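Local coordinates for selenium-binding protein (Sulfolobus tokodaii, PDB 2ECE), which is of unknown function; it is a beta-propeller protein of the selenium-binding family, whose members are thought to bind selenium, at residues E387-L401 against R443-S455. Numbering follows the deposited sequence.
Sequences EISRDGRRVYVTNSL and RSHQVRLSGGDAS
The carboxylate of Glu-387 lies stacked on that of Asp-453, their planes 13° apart and Glu-387 CD 3.3 Å from Asp-453 OD1. Arg-448 probably offsets this buried pairing of like charges, bridging to both acids; its NH1 makes a weak bond to Glu-387 OE1 (3.2 Å). The Glu-387 carboxylate gets there because its CG stands opposite the backbone N (chi1 -163°) and the chain then bends at chi2, which also lets Ile-388 N donate to OE2. Beside it, Ala-454 N bonds Ile-388 O in the carbonyl plane. Arg-390 folds at chi3 over the Leu-449 to Gly-452 turn, NE reaching Gly-452 O at 3.2 Å from above the carbonyl plane and Gly-451 O weakly, while NH1 and NH2 bond Ala-19 O and Pro-23 O. A leucine here would probably leave Gly-452 O, Ala-19 O and Pro-23 O without the arginine's donors, while Gly-451 O would keep Tyr-13 OH. Leu-449 CD2 meets the Tyr-396 ring at CE2 (3.6 Å). Farther along, Thr-398 OG1 donates to His-445 O (2.6 Å), and a water joins Ser-400 OG, also bonded to Asp-406 OD2, to His-445 ND1. Two propeller sheets thus pack face to face: strand 394-398, flanked by 386-388 and 417-423, lies against C-terminal strand 443-449, which closes the propeller by completing the sheet of N-terminal strands 27-33, 44-49 and 60-65.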
loop_
_atom_site.group_PDB
_atom_site.type_symbol
_atom_site.label_atom_id
_atom_site.label_comp_id
_atom_site.label_asym_id
_atom_site.label_seq_id
_atom_site.Cartn_x
_atom_site.Cartn_y
_atom_site.Cartn_z
ATOM N N GLU A 387 -3.450 0.853 -7.592
ATOM C CA GLU A 387 -2.340 1.669 -8.059
ATOM C C GLU A 387 -2.817 2.429 -9.284
ATOM O O GLU A 387 -3.542 1.886 -10.114
ATOM C CB GLU A 387 -1.105 0.842 -8.381
ATOM C CG GLU A 387 0.127 1.735 -8.446
ATOM C CD GLU A 387 0.123 2.771 -7.332
ATOM O OE1 GLU A 387 0.496 2.424 -6.191
ATOM O OE2 GLU A 387 -0.280 3.934 -7.591
ATOM N N ILE A 388 -2.424 3.693 -9.380
ATOM C CA ILE A 388 -2.866 4.547 -10.475
ATOM C C ILE A 388 -1.730 4.999 -11.376
ATOM O O ILE A 388 -0.652 5.359 -10.900
ATOM C CB ILE A 388 -3.538 5.822 -9.929
ATOM C CG1 ILE A 388 -4.451 5.476 -8.752
ATOM C CG2 ILE A 388 -4.326 6.506 -11.038
ATOM C CD1 ILE A 388 -4.794 6.681 -7.865
ATOM N N SER A 389 -1.979 4.995 -12.682
ATOM C CA SER A 389 -0.975 5.445 -13.631
ATOM C C SER A 389 -0.745 6.929 -13.350
ATOM O O SER A 389 -1.597 7.597 -12.769
ATOM C CB SER A 389 -1.481 5.255 -15.064
ATOM O OG SER A 389 -2.728 5.907 -15.244
ATOM N N ARG A 390 0.411 7.440 -13.755
ATOM C CA ARG A 390 0.719 8.842 -13.533
ATOM C C ARG A 390 -0.255 9.771 -14.242
ATOM O O ARG A 390 -0.588 10.832 -13.709
ATOM C CB ARG A 390 2.162 9.142 -13.955
ATOM C CG ARG A 390 3.165 8.820 -12.858
ATOM C CD ARG A 390 4.616 8.917 -13.305
ATOM N NE ARG A 390 4.985 7.882 -14.264
ATOM C CZ ARG A 390 4.896 8.015 -15.583
ATOM N NH1 ARG A 390 4.450 9.150 -16.109
ATOM N NH2 ARG A 390 5.254 7.015 -16.377
ATOM N N ASP A 391 -0.734 9.380 -15.424
ATOM C CA ASP A 391 -1.677 10.236 -16.140
ATOM C C ASP A 391 -3.062 10.149 -15.520
ATOM O O ASP A 391 -3.973 10.875 -15.920
ATOM C CB ASP A 391 -1.731 9.901 -17.644
ATOM C CG ASP A 391 -2.240 8.492 -17.935
ATOM O OD1 ASP A 391 -2.897 7.880 -17.066
ATOM O OD2 ASP A 391 -1.994 8.003 -19.062
ATOM N N GLY A 392 -3.210 9.258 -14.539
ATOM C CA GLY A 392 -4.476 9.102 -13.841
ATOM C C GLY A 392 -5.621 8.399 -14.551
ATOM O O GLY A 392 -6.720 8.314 -14.001
ATOM N N ARG A 393 -5.378 7.879 -15.751
ATOM C CA ARG A 393 -6.430 7.209 -16.516
ATOM C C ARG A 393 -6.631 5.719 -16.229
ATOM O O ARG A 393 -7.703 5.180 -16.503
ATOM C CB ARG A 393 -6.170 7.395 -18.014
ATOM C CG ARG A 393 -6.066 8.853 -18.437
ATOM C CD ARG A 393 -5.545 8.988 -19.860
ATOM N NE ARG A 393 -5.274 10.384 -20.202
ATOM C CZ ARG A 393 -6.207 11.275 -20.528
ATOM N NH1 ARG A 393 -7.489 10.921 -20.569
ATOM N NH2 ARG A 393 -5.858 12.526 -20.804
ATOM N N ARG A 394 -5.621 5.055 -15.672
ATOM C CA ARG A 394 -5.723 3.620 -15.398
ATOM C C ARG A 394 -5.499 3.269 -13.926
ATOM O O ARG A 394 -4.573 3.777 -13.289
ATOM C CB ARG A 394 -4.710 2.863 -16.267
ATOM C CG ARG A 394 -4.831 3.164 -17.769
ATOM C CD ARG A 394 -3.627 2.657 -18.551
ATOM N NE ARG A 394 -2.410 3.410 -18.246
ATOM C CZ ARG A 394 -2.151 4.641 -18.687
ATOM N NH1 ARG A 394 -3.023 5.277 -19.463
ATOM N NH2 ARG A 394 -1.013 5.239 -18.357
ATOM N N VAL A 395 -6.360 2.403 -13.392
ATOM C CA VAL A 395 -6.249 1.964 -12.005
ATOM C C VAL A 395 -6.097 0.447 -12.009
ATOM O O VAL A 395 -6.937 -0.267 -12.551
ATOM C CB VAL A 395 -7.502 2.328 -11.173
ATOM C CG1 VAL A 395 -7.288 1.927 -9.711
ATOM C CG2 VAL A 395 -7.791 3.818 -11.275
ATOM N N TYR A 396 -5.009 -0.043 -11.428
ATOM C CA TYR A 396 -4.765 -1.476 -11.371
ATOM C C TYR A 396 -5.240 -1.965 -10.008
ATOM O O TYR A 396 -5.058 -1.285 -9.000
ATOM C CB TYR A 396 -3.283 -1.747 -11.592
ATOM C CG TYR A 396 -2.816 -1.318 -12.971
ATOM C CD1 TYR A 396 -2.968 -2.161 -14.071
ATOM C CD2 TYR A 396 -2.270 -0.048 -13.186
ATOM C CE1 TYR A 396 -2.587 -1.753 -15.351
ATOM C CE2 TYR A 396 -1.886 0.369 -14.467
ATOM C CZ TYR A 396 -2.047 -0.488 -15.540
ATOM O OH TYR A 396 -1.645 -0.096 -16.800
ATOM N N VAL A 397 -5.850 -3.146 -9.982
ATOM C CA VAL A 397 -6.410 -3.688 -8.750
ATOM C C VAL A 397 -6.042 -5.149 -8.487
ATOM O O VAL A 397 -6.155 -5.983 -9.388
ATOM C CB VAL A 397 -7.955 -3.610 -8.797
ATOM C CG1 VAL A 397 -8.537 -3.912 -7.426
ATOM C CG2 VAL A 397 -8.401 -2.237 -9.309
ATOM N N THR A 398 -5.588 -5.452 -7.269
ATOM C CA THR A 398 -5.278 -6.836 -6.887
ATOM C C THR A 398 -6.191 -7.178 -5.697
ATOM O O THR A 398 -6.871 -6.292 -5.175
ATOM C CB THR A 398 -3.790 -7.051 -6.537
ATOM O OG1 THR A 398 -3.406 -6.178 -5.466
ATOM C CG2 THR A 398 -2.927 -6.806 -7.776
ATOM N N ASN A 399 -6.181 -8.423 -5.231
ATOM C CA ASN A 399 -7.161 -8.820 -4.210
ATOM C C ASN A 399 -6.785 -9.455 -2.878
ATOM O O ASN A 399 -7.679 -9.824 -2.110
ATOM C CB ASN A 399 -8.179 -9.736 -4.887
ATOM C CG ASN A 399 -7.540 -11.008 -5.418
ATOM O OD1 ASN A 399 -6.390 -10.994 -5.872
ATOM N ND2 ASN A 399 -8.280 -12.113 -5.369
ATOM N N SER A 400 -5.498 -9.601 -2.590
ATOM C CA SER A 400 -5.090 -10.212 -1.336
ATOM C C SER A 400 -4.689 -9.174 -0.288
ATOM O O SER A 400 -4.072 -8.165 -0.612
ATOM C CB SER A 400 -3.930 -11.173 -1.588
ATOM O OG SER A 400 -3.432 -11.676 -0.366
ATOM N N LEU A 401 -5.037 -9.440 0.972
ATOM C CA LEU A 401 -4.719 -8.536 2.072
ATOM C C LEU A 401 -3.557 -9.076 2.905
ATOM O O LEU A 401 -2.536 -8.412 3.081
ATOM C CB LEU A 401 -5.948 -8.341 2.978
ATOM C CG LEU A 401 -5.762 -7.464 4.227
ATOM C CD1 LEU A 401 -5.413 -6.041 3.808
ATOM C CD2 LEU A 401 -7.032 -7.474 5.072
ATOM N N ARG A 443 -1.358 -15.472 -4.854
ATOM C CA ARG A 443 -2.163 -14.300 -4.524
ATOM C C ARG A 443 -1.370 -13.043 -4.883
ATOM O O ARG A 443 -0.141 -13.053 -4.832
ATOM C CB ARG A 443 -2.522 -14.305 -3.033
ATOM C CG ARG A 443 -3.335 -15.532 -2.625
ATOM C CD ARG A 443 -3.651 -15.568 -1.137
ATOM N NE ARG A 443 -4.368 -16.792 -0.788
ATOM C CZ ARG A 443 -4.698 -17.146 0.450
ATOM N NH1 ARG A 443 -4.383 -16.365 1.472
ATOM N NH2 ARG A 443 -5.336 -18.288 0.666
ATOM N N SER A 444 -2.069 -11.966 -5.235
ATOM C CA SER A 444 -1.396 -10.729 -5.635
ATOM C C SER A 444 -1.580 -9.572 -4.658
ATOM O O SER A 444 -2.638 -9.420 -4.049
ATOM C CB SER A 444 -1.876 -10.318 -7.030
ATOM O OG SER A 444 -3.297 -10.293 -7.094
ATOM N N HIS A 445 -0.534 -8.760 -4.504
ATOM C CA HIS A 445 -0.608 -7.624 -3.597
ATOM C C HIS A 445 -0.221 -6.298 -4.269
ATOM O O HIS A 445 -0.830 -5.896 -5.266
ATOM C CB HIS A 445 0.262 -7.867 -2.354
ATOM C CG HIS A 445 -0.227 -7.147 -1.134
ATOM N ND1 HIS A 445 -1.106 -7.719 -0.239
ATOM C CD2 HIS A 445 -0.035 -5.876 -0.710
ATOM C CE1 HIS A 445 -1.437 -6.832 0.682
ATOM N NE2 HIS A 445 -0.801 -5.704 0.420
ATOM N N GLN A 446 0.793 -5.618 -3.749
ATOM C CA GLN A 446 1.151 -4.317 -4.318
ATOM C C GLN A 446 1.654 -4.328 -5.752
ATOM O O GLN A 446 2.332 -5.254 -6.190
ATOM C CB GLN A 446 2.168 -3.596 -3.434
ATOM C CG GLN A 446 2.353 -2.129 -3.836
ATOM C CD GLN A 446 2.936 -1.296 -2.724
ATOM O OE1 GLN A 446 3.983 -1.633 -2.162
ATOM N NE2 GLN A 446 2.267 -0.197 -2.397
ATOM N N VAL A 447 1.303 -3.274 -6.477
ATOM C CA VAL A 447 1.698 -3.117 -7.867
ATOM C C VAL A 447 2.563 -1.871 -8.023
ATOM O O VAL A 447 2.240 -0.818 -7.480
ATOM C CB VAL A 447 0.444 -2.975 -8.774
ATOM C CG1 VAL A 447 0.848 -2.644 -10.202
ATOM C CG2 VAL A 447 -0.356 -4.269 -8.748
ATOM N N ARG A 448 3.671 -1.999 -8.745
ATOM C CA ARG A 448 4.543 -0.859 -9.009
ATOM C C ARG A 448 4.691 -0.762 -10.520
ATOM O O ARG A 448 5.139 -1.707 -11.171
ATOM C CB ARG A 448 5.927 -1.025 -8.356
ATOM C CG ARG A 448 6.147 -0.108 -7.139
ATOM C CD ARG A 448 5.367 -0.601 -5.917
ATOM N NE ARG A 448 5.250 0.394 -4.848
ATOM C CZ ARG A 448 4.396 1.413 -4.858
ATOM N NH1 ARG A 448 3.574 1.585 -5.887
ATOM N NH2 ARG A 448 4.355 2.256 -3.836
ATOM N N LEU A 449 4.306 0.379 -11.078
ATOM C CA LEU A 449 4.388 0.575 -12.519
ATOM C C LEU A 449 5.764 1.088 -12.943
ATOM O O LEU A 449 6.343 1.958 -12.290
ATOM C CB LEU A 449 3.304 1.560 -12.967
ATOM C CG LEU A 449 1.876 1.225 -12.516
ATOM C CD1 LEU A 449 0.926 2.348 -12.932
ATOM C CD2 LEU A 449 1.443 -0.110 -13.125
ATOM N N SER A 450 6.291 0.540 -14.032
ATOM C CA SER A 450 7.590 0.972 -14.531
ATOM C C SER A 450 7.520 2.481 -14.775
ATOM O O SER A 450 6.556 2.973 -15.353
ATOM C CB SER A 450 7.932 0.243 -15.835
ATOM O OG SER A 450 6.934 0.452 -16.822
ATOM N N GLY A 451 8.527 3.215 -14.312
ATOM C CA GLY A 451 8.519 4.655 -14.504
ATOM C C GLY A 451 7.846 5.426 -13.380
ATOM O O GLY A 451 7.759 6.653 -13.428
ATOM N N GLY A 452 7.365 4.712 -12.366
ATOM C CA GLY A 452 6.715 5.371 -11.246
ATOM C C GLY A 452 5.199 5.419 -11.345
ATOM O O GLY A 452 4.638 5.337 -12.434
ATOM N N ASP A 453 4.537 5.547 -10.199
ATOM C CA ASP A 453 3.086 5.612 -10.155
ATOM C C ASP A 453 2.628 6.590 -9.081
ATOM O O ASP A 453 3.424 7.377 -8.565
ATOM C CB ASP A 453 2.496 4.217 -9.903
ATOM C CG ASP A 453 3.172 3.500 -8.752
ATOM O OD1 ASP A 453 3.148 4.041 -7.634
ATOM O OD2 ASP A 453 3.733 2.399 -8.969
ATOM N N ALA A 454 1.347 6.532 -8.737
ATOM C CA ALA A 454 0.771 7.441 -7.756
ATOM C C ALA A 454 1.129 7.219 -6.281
ATOM O O ALA A 454 0.784 8.056 -5.441
ATOM C CB ALA A 454 -0.745 7.456 -7.915
ATOM N N SER A 455 1.799 6.118 -5.946
ATOM C CA SER A 455 2.149 5.878 -4.546
ATOM C C SER A 455 3.618 5.522 -4.360
ATOM O O SER A 455 4.052 5.198 -3.255
ATOM C CB SER A 455 1.284 4.758 -3.954
ATOM O OG SER A 455 1.732 3.477 -4.372
HETATM O O HOH W 1 -1.321 -10.134 0.197
#